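Local atomic coordinates of putative glycerophosphodiester phosphodiesterase (Galdieria sulphuraria, PDB entry 2O55), a protein that is a putative member of the glycerophosphodiester phosphodiesterase family with a TIM-barrel fold. Residues 200-205 with 234-239; 194-199 with 218-223. All coordinates share one frame; numbering follows the deposited sequence.

The two contacts lie side by side in one alpha/beta barrel, with centres about 13 Å apart. Their segments alternate along the chain: 194-199, 200-205, 218-223, 234-239. Contact 2 joins the C-terminal end of strand 192-196 to strand 214-218 and the loop after it, its centre about 12 Å from that of the chain. Contact 1 lies further out, about 20 Å from that centre, where the start of helix 202-210 meets the end of helix 227-236. Direct packing connects them, with L200 CD1 3.5 Å from CG of M195. Together they join strand 192-196 and helix 202-210 to strand 214-218 and helix 227-236, in both sheet and helices.

Contact 1 (200-205 with 234-239); sequences LTKEQV and LELQVD
L236 reaches across to the start of helix 202-210 with its two methyl branches divided between different partners. CD2 lies over the backbone, 3.4 Å from N of K202 and close to the carbonyl carbon of T201, while CD1 meets CD2 of L200 at 3.9 Å. CG stands anti to the carbonyl carbon (chi1 -73°), and this turns the fork toward the neighbouring helix although the side chain does not start out in that direction. The leucine buries more area than any other residue of the pair of segments. L200 comes in at a slant to it, and its CD2 also touches CG1 of V238 at 3.9 Å, making one apolar cluster that continues onto V217 of strand 214-218. In barrel terms, two adjacent outer helices meet here, the first turn of 202-210 against the last turn of 227-236, and L200, V238 and V217 carry the packing inward to the sheet. V205 supplies the next layer. With CG1 anti to the backbone N (chi1 -173°), that methyl lies 3.3 Å from the carbonyl O of L236, and CG2 looks toward CG1 of V238 from 4.3 Å. On the exposed side, K202 bends at chi2, chi3 and chi4 and runs past the carbonyl of E235, CE being its nearest atom to that O. No hydrogen bond crosses between the segments. The chain leaves helix 227-236 at Q237, whose phi is positive (70°), and the turn brings V238 round to the barrel side; the Q237 side chain leads away from the contact, its OE1 accepting a bond from N of I5.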
loop_
_atom_site.group_PDB
_atom_site.type_symbol
_atom_site.label_atom_id
_atom_site.label_comp_id
_atom_site.label_asym_id
_atom_site.label_seq_id
_atom_site.Cartn_x
_atom_site.Cartn_y
_atom_site.Cartn_z
ATOM N N LEU A 200 9.722 -7.630 -13.811
ATOM C CA LEU A 200 8.508 -7.305 -14.583
ATOM C C LEU A 200 8.733 -7.148 -16.084
ATOM O O LEU A 200 9.417 -6.236 -16.531
ATOM C CB LEU A 200 7.740 -6.106 -13.992
ATOM C CG LEU A 200 6.392 -5.865 -14.710
ATOM C CD1 LEU A 200 5.393 -7.028 -14.527
ATOM C CD2 LEU A 200 5.741 -4.533 -14.348
ATOM N N THR A 201 8.101 -8.044 -16.831
ATOM C CA THR A 201 8.207 -8.175 -18.274
ATOM C C THR A 201 7.123 -7.402 -18.955
ATOM O O THR A 201 6.036 -7.294 -18.416
ATOM C CB THR A 201 7.926 -9.617 -18.652
ATOM O OG1 THR A 201 8.624 -10.467 -17.754
ATOM C CG2 THR A 201 8.371 -9.932 -20.070
ATOM N N LYS A 202 7.411 -6.896 -20.154
ATOM C CA LYS A 202 6.380 -6.449 -21.117
ATOM C C LYS A 202 5.249 -7.483 -21.251
ATOM O O LYS A 202 4.072 -7.139 -21.182
ATOM C CB LYS A 202 6.986 -6.234 -22.514
ATOM C CG LYS A 202 8.164 -5.232 -22.605
ATOM C CD LYS A 202 8.020 -4.292 -23.855
ATOM C CE LYS A 202 6.750 -3.349 -23.724
ATOM N NZ LYS A 202 5.443 -4.158 -24.257
ATOM N N GLU A 203 5.626 -8.747 -21.440
ATOM C CA GLU A 203 4.681 -9.827 -21.636
ATOM C C GLU A 203 3.782 -10.113 -20.429
ATOM O O GLU A 203 2.619 -10.466 -20.617
ATOM C CB GLU A 203 5.404 -11.080 -22.133
ATOM C CG GLU A 203 4.701 -12.430 -21.883
ATOM C CD GLU A 203 5.205 -13.174 -20.616
ATOM O OE1 GLU A 203 4.352 -13.585 -19.778
ATOM O OE2 GLU A 203 6.448 -13.354 -20.460
ATOM N N GLN A 204 4.280 -9.967 -19.203
ATOM C CA GLN A 204 3.384 -10.072 -18.025
ATOM C C GLN A 204 2.297 -8.972 -17.972
ATOM O O GLN A 204 1.107 -9.263 -17.751
ATOM C CB GLN A 204 4.167 -10.087 -16.726
ATOM C CG GLN A 204 5.050 -11.297 -16.569
ATOM C CD GLN A 204 6.332 -10.940 -15.866
ATOM O OE1 GLN A 204 6.751 -9.789 -15.887
ATOM N NE2 GLN A 204 6.960 -11.909 -15.238
ATOM N N VAL A 205 2.701 -7.722 -18.203
ATOM C CA VAL A 205 1.747 -6.624 -18.349
ATOM C C VAL A 205 0.610 -6.984 -19.336
ATOM O O VAL A 205 -0.556 -6.718 -19.067
ATOM C CB VAL A 205 2.462 -5.285 -18.724
ATOM C CG1 VAL A 205 1.495 -4.140 -18.691
ATOM C CG2 VAL A 205 3.599 -4.997 -17.757
ATOM N N LEU A 234 6.873 3.290 -18.444
ATOM C CA LEU A 234 6.074 3.670 -19.615
ATOM C C LEU A 234 6.180 2.674 -20.772
ATOM O O LEU A 234 5.163 2.283 -21.340
ATOM C CB LEU A 234 6.460 5.046 -20.142
ATOM C CG LEU A 234 6.257 6.337 -19.348
ATOM C CD1 LEU A 234 6.211 7.515 -20.305
ATOM C CD2 LEU A 234 4.982 6.285 -18.578
ATOM N N GLU A 235 7.398 2.277 -21.132
ATOM C CA GLU A 235 7.597 1.209 -22.107
ATOM C C GLU A 235 6.761 -0.019 -21.764
ATOM O O GLU A 235 6.093 -0.576 -22.626
ATOM C CB GLU A 235 9.086 0.850 -22.240
ATOM C CG GLU A 235 9.938 2.046 -22.726
ATOM C CD GLU A 235 11.307 1.668 -23.352
ATOM O OE1 GLU A 235 11.449 0.590 -23.990
ATOM O OE2 GLU A 235 12.247 2.486 -23.228
ATOM N N LEU A 236 6.772 -0.406 -20.494
ATOM C CA LEU A 236 5.965 -1.524 -20.003
ATOM C C LEU A 236 4.460 -1.308 -20.115
ATOM O O LEU A 236 3.715 -2.264 -20.249
ATOM C CB LEU A 236 6.281 -1.775 -18.542
ATOM C CG LEU A 236 7.614 -2.422 -18.241
ATOM C CD1 LEU A 236 7.864 -2.339 -16.739
ATOM C CD2 LEU A 236 7.597 -3.857 -18.718
ATOM N N GLN A 237 4.020 -0.055 -20.017
ATOM C CA GLN A 237 2.599 0.304 -20.080
ATOM C C GLN A 237 1.797 -0.154 -18.848
ATOM O O GLN A 237 0.622 -0.498 -18.952
ATOM C CB GLN A 237 1.951 -0.201 -21.387
ATOM C CG GLN A 237 2.410 0.479 -22.688
ATOM C CD GLN A 237 1.310 1.345 -23.320
ATOM O OE1 GLN A 237 0.982 2.431 -22.811
ATOM N NE2 GLN A 237 0.739 0.870 -24.445
ATOM N N VAL A 238 2.438 -0.145 -17.684
ATOM C CA VAL A 238 1.771 -0.362 -16.396
ATOM C C VAL A 238 0.708 0.703 -16.138
ATOM O O VAL A 238 0.754 1.784 -16.738
ATOM C CB VAL A 238 2.781 -0.337 -15.231
ATOM C CG1 VAL A 238 3.871 -1.350 -15.493
ATOM C CG2 VAL A 238 3.389 1.056 -15.047
ATOM N N ASP A 239 -0.228 0.397 -15.238
ATOM C CA ASP A 239 -1.329 1.303 -14.878
ATOM C C ASP A 239 -0.984 2.247 -13.733
ATOM O O ASP A 239 -1.422 3.394 -13.709
ATOM C CB ASP A 239 -2.567 0.485 -14.539
ATOM C CG ASP A 239 -2.989 -0.397 -15.695
ATOM O OD1 ASP A 239 -3.398 0.143 -16.764
ATOM O OD2 ASP A 239 -2.886 -1.632 -15.554
#

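Contact 2 (194-199 with 218-223). With SO4 (sulfate ion), chain B.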
loop_
_atom_site.group_PDB
_atom_site.type_symbol
_atom_site.label_atom_id
_atom_site.label_comp_id
_atom_site.label_asym_id
_atom_site.label_seq_id
_atom_site.Cartn_x
_atom_site.Cartn_y
_atom_site.Cartn_z
ATOM N N SER A 194 0.314 -6.612 -8.651
ATOM C CA SER A 194 1.383 -5.674 -8.351
ATOM C C SER A 194 2.744 -6.372 -8.267
ATOM O O SER A 194 2.908 -7.366 -7.544
ATOM C CB SER A 194 1.055 -4.901 -7.083
ATOM O OG SER A 194 2.171 -4.144 -6.667
HETATM N N MSE A 195 3.721 -5.856 -9.007
HETATM C CA MSE A 195 4.977 -6.575 -9.149
HETATM C C MSE A 195 6.147 -5.696 -8.866
HETATM O O MSE A 195 6.102 -4.505 -9.133
HETATM C CB MSE A 195 5.139 -7.095 -10.568
HETATM C CG MSE A 195 3.856 -6.964 -11.415
HETATM SE SE MSE A 195 2.752 -8.554 -11.321
HETATM C CE MSE A 195 4.222 -9.795 -11.704
ATOM N N LEU A 196 7.216 -6.300 -8.362
ATOM C CA LEU A 196 8.456 -5.579 -8.173
ATOM C C LEU A 196 9.073 -5.216 -9.526
ATOM O O LEU A 196 8.960 -5.957 -10.513
ATOM C CB LEU A 196 9.421 -6.329 -7.234
ATOM C CG LEU A 196 9.168 -6.156 -5.720
ATOM C CD1 LEU A 196 7.734 -6.489 -5.244
ATOM C CD2 LEU A 196 10.176 -6.972 -4.946
ATOM N N PHE A 197 9.680 -4.043 -9.557
ATOM C CA PHE A 197 10.173 -3.483 -10.778
ATOM C C PHE A 197 11.202 -4.382 -11.444
ATOM O O PHE A 197 11.083 -4.646 -12.622
ATOM C CB PHE A 197 10.741 -2.092 -10.518
ATOM C CG PHE A 197 11.285 -1.409 -11.750
ATOM C CD1 PHE A 197 12.639 -1.061 -11.830
ATOM C CD2 PHE A 197 10.457 -1.109 -12.823
ATOM C CE1 PHE A 197 13.148 -0.421 -12.955
ATOM C CE2 PHE A 197 10.962 -0.471 -13.948
ATOM C CZ PHE A 197 12.305 -0.124 -14.019
ATOM N N HIS A 198 12.191 -4.867 -10.704
ATOM C CA HIS A 198 13.236 -5.718 -11.285
ATOM C C HIS A 198 12.725 -7.027 -11.927
ATOM O O HIS A 198 13.407 -7.568 -12.782
ATOM C CB HIS A 198 14.336 -5.969 -10.235
ATOM C CG HIS A 198 15.377 -6.983 -10.632
ATOM N ND1 HIS A 198 16.466 -6.671 -11.423
ATOM C CD2 HIS A 198 15.524 -8.291 -10.294
ATOM C CE1 HIS A 198 17.224 -7.745 -11.575
ATOM N NE2 HIS A 198 16.677 -8.742 -10.898
ATOM N N TYR A 199 11.533 -7.505 -11.541
ATOM C CA TYR A 199 10.942 -8.774 -12.028
ATOM C C TYR A 199 9.689 -8.586 -12.879
ATOM O O TYR A 199 8.672 -9.296 -12.670
ATOM C CB TYR A 199 10.473 -9.630 -10.852
ATOM C CG TYR A 199 11.507 -9.971 -9.833
ATOM C CD1 TYR A 199 11.776 -9.113 -8.756
ATOM C CD2 TYR A 199 12.198 -11.174 -9.916
ATOM C CE1 TYR A 199 12.733 -9.443 -7.815
ATOM C CE2 TYR A 199 13.149 -11.513 -8.984
ATOM C CZ TYR A 199 13.409 -10.648 -7.947
ATOM O OH TYR A 199 14.353 -11.020 -7.048
ATOM N N TRP A 218 5.844 -1.873 -8.341
ATOM C CA TRP A 218 6.155 -1.680 -6.943
ATOM C C TRP A 218 7.654 -1.397 -6.815
ATOM O O TRP A 218 8.484 -2.184 -7.293
ATOM C CB TRP A 218 5.739 -2.936 -6.166
ATOM C CG TRP A 218 6.001 -2.880 -4.700
ATOM C CD1 TRP A 218 7.197 -3.104 -4.062
ATOM C CD2 TRP A 218 5.044 -2.606 -3.670
ATOM N NE1 TRP A 218 7.038 -2.987 -2.702
ATOM C CE2 TRP A 218 5.727 -2.684 -2.434
ATOM C CE3 TRP A 218 3.667 -2.313 -3.668
ATOM C CZ2 TRP A 218 5.086 -2.465 -1.212
ATOM C CZ3 TRP A 218 3.025 -2.103 -2.439
ATOM C CH2 TRP A 218 3.737 -2.178 -1.239
HETATM N N MSE A 219 8.004 -0.263 -6.198
HETATM C CA MSE A 219 9.418 0.016 -5.879
HETATM C C MSE A 219 9.693 -0.314 -4.413
HETATM O O MSE A 219 9.131 0.314 -3.530
HETATM C CB MSE A 219 9.792 1.473 -6.178
HETATM C CG MSE A 219 9.361 1.983 -7.549
HETATM SE SE MSE A 219 10.259 1.124 -9.042
HETATM C CE MSE A 219 9.686 2.323 -10.415
ATOM N N PRO A 220 10.560 -1.308 -4.144
ATOM C CA PRO A 220 10.869 -1.570 -2.741
ATOM C C PRO A 220 11.433 -0.320 -2.099
ATOM O O PRO A 220 11.943 0.555 -2.785
ATOM C CB PRO A 220 11.961 -2.637 -2.809
ATOM C CG PRO A 220 11.833 -3.260 -4.136
ATOM C CD PRO A 220 11.305 -2.203 -5.052
ATOM N N TRP A 221 11.340 -0.225 -0.788
ATOM C CA TRP A 221 11.904 0.915 -0.129
ATOM C C TRP A 221 13.413 1.001 -0.423
ATOM O O TRP A 221 13.955 2.094 -0.657
ATOM C CB TRP A 221 11.627 0.815 1.362
ATOM C CG TRP A 221 11.757 2.100 2.082
ATOM C CD1 TRP A 221 12.777 2.471 2.912
ATOM C CD2 TRP A 221 10.846 3.201 2.036
ATOM N NE1 TRP A 221 12.556 3.738 3.391
ATOM C CE2 TRP A 221 11.374 4.212 2.871
ATOM C CE3 TRP A 221 9.639 3.438 1.366
ATOM C CZ2 TRP A 221 10.726 5.446 3.063
ATOM C CZ3 TRP A 221 8.994 4.674 1.556
ATOM C CH2 TRP A 221 9.544 5.657 2.398
ATOM N N ILE A 222 14.085 -0.152 -0.453
ATOM C CA ILE A 222 15.535 -0.207 -0.729
ATOM C C ILE A 222 15.962 0.569 -1.995
ATOM O O ILE A 222 17.099 1.008 -2.091
ATOM C CB ILE A 222 16.107 -1.700 -0.757
ATOM C CG1 ILE A 222 17.647 -1.713 -0.657
ATOM C CG2 ILE A 222 15.613 -2.485 -1.990
ATOM C CD1 ILE A 222 18.292 -3.120 -0.533
ATOM N N PHE A 223 15.041 0.752 -2.930
ATOM C CA PHE A 223 15.375 1.130 -4.289
ATOM C C PHE A 223 14.997 2.565 -4.556
ATOM O O PHE A 223 13.833 2.914 -4.423
ATOM C CB PHE A 223 14.604 0.215 -5.244
ATOM C CG PHE A 223 14.864 0.481 -6.703
ATOM C CD1 PHE A 223 16.069 0.101 -7.293
ATOM C CD2 PHE A 223 13.882 1.088 -7.496
ATOM C CE1 PHE A 223 16.298 0.338 -8.638
ATOM C CE2 PHE A 223 14.096 1.328 -8.836
ATOM C CZ PHE A 223 15.302 0.961 -9.410
HETATM S S SO4 B . 8.698 -2.704 0.742
HETATM O O1 SO4 B . 8.985 -3.255 -0.570
HETATM O O2 SO4 B . 9.938 -2.754 1.489
HETATM O O3 SO4 B . 8.354 -1.305 0.607
HETATM O O4 SO4 B . 7.597 -3.390 1.427
#
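W218 pairs with L196 in parallel register, the backbone being held by two hydrogen bonds that flank L196. N of W218 donates to O of M195 at 2.8 Å, and O of W218 accepts from N of F197 at 3.2 Å. The side chains of L196 and W218 run alongside each other on the same face of the sheet, CD1 of L196 lying 3.6 Å from CD1 of the indole. CG of W218 is anti to its backbone N (chi1 -180°), which carries the ring away from the strand pair. There NE1 meets O1 of the sulfate ion at 2.9 Å, almost straight at 173°, with the anion at the ring edge.

M219, a selenomethionine, faces the other way from W218, but its bent chain returns to F197: SE of M219 is 3.6 Å from CB of F197 and sits obliquely, 38° off the ring normal, in a Met-aromatic contact, while CE lies over one ring face. P220 sets CG against CD2 of L196 and opens a type I turn that ends at F223. Within the turn, N of W221 makes a weak bond to O3 of the sulfate. F223 crosses F197 at a slant, CE2 of F223 4.1 Å from CD1 of F197, and D229 and C233 of helix 227-236 also touch F197. R13 and H56 also hydrogen-bond the sulfate, probably taken up from the crystallisation liquor, consistent with an anion-binding pocket at the C-terminal end of the strands, where TIM barrels keep their active sites.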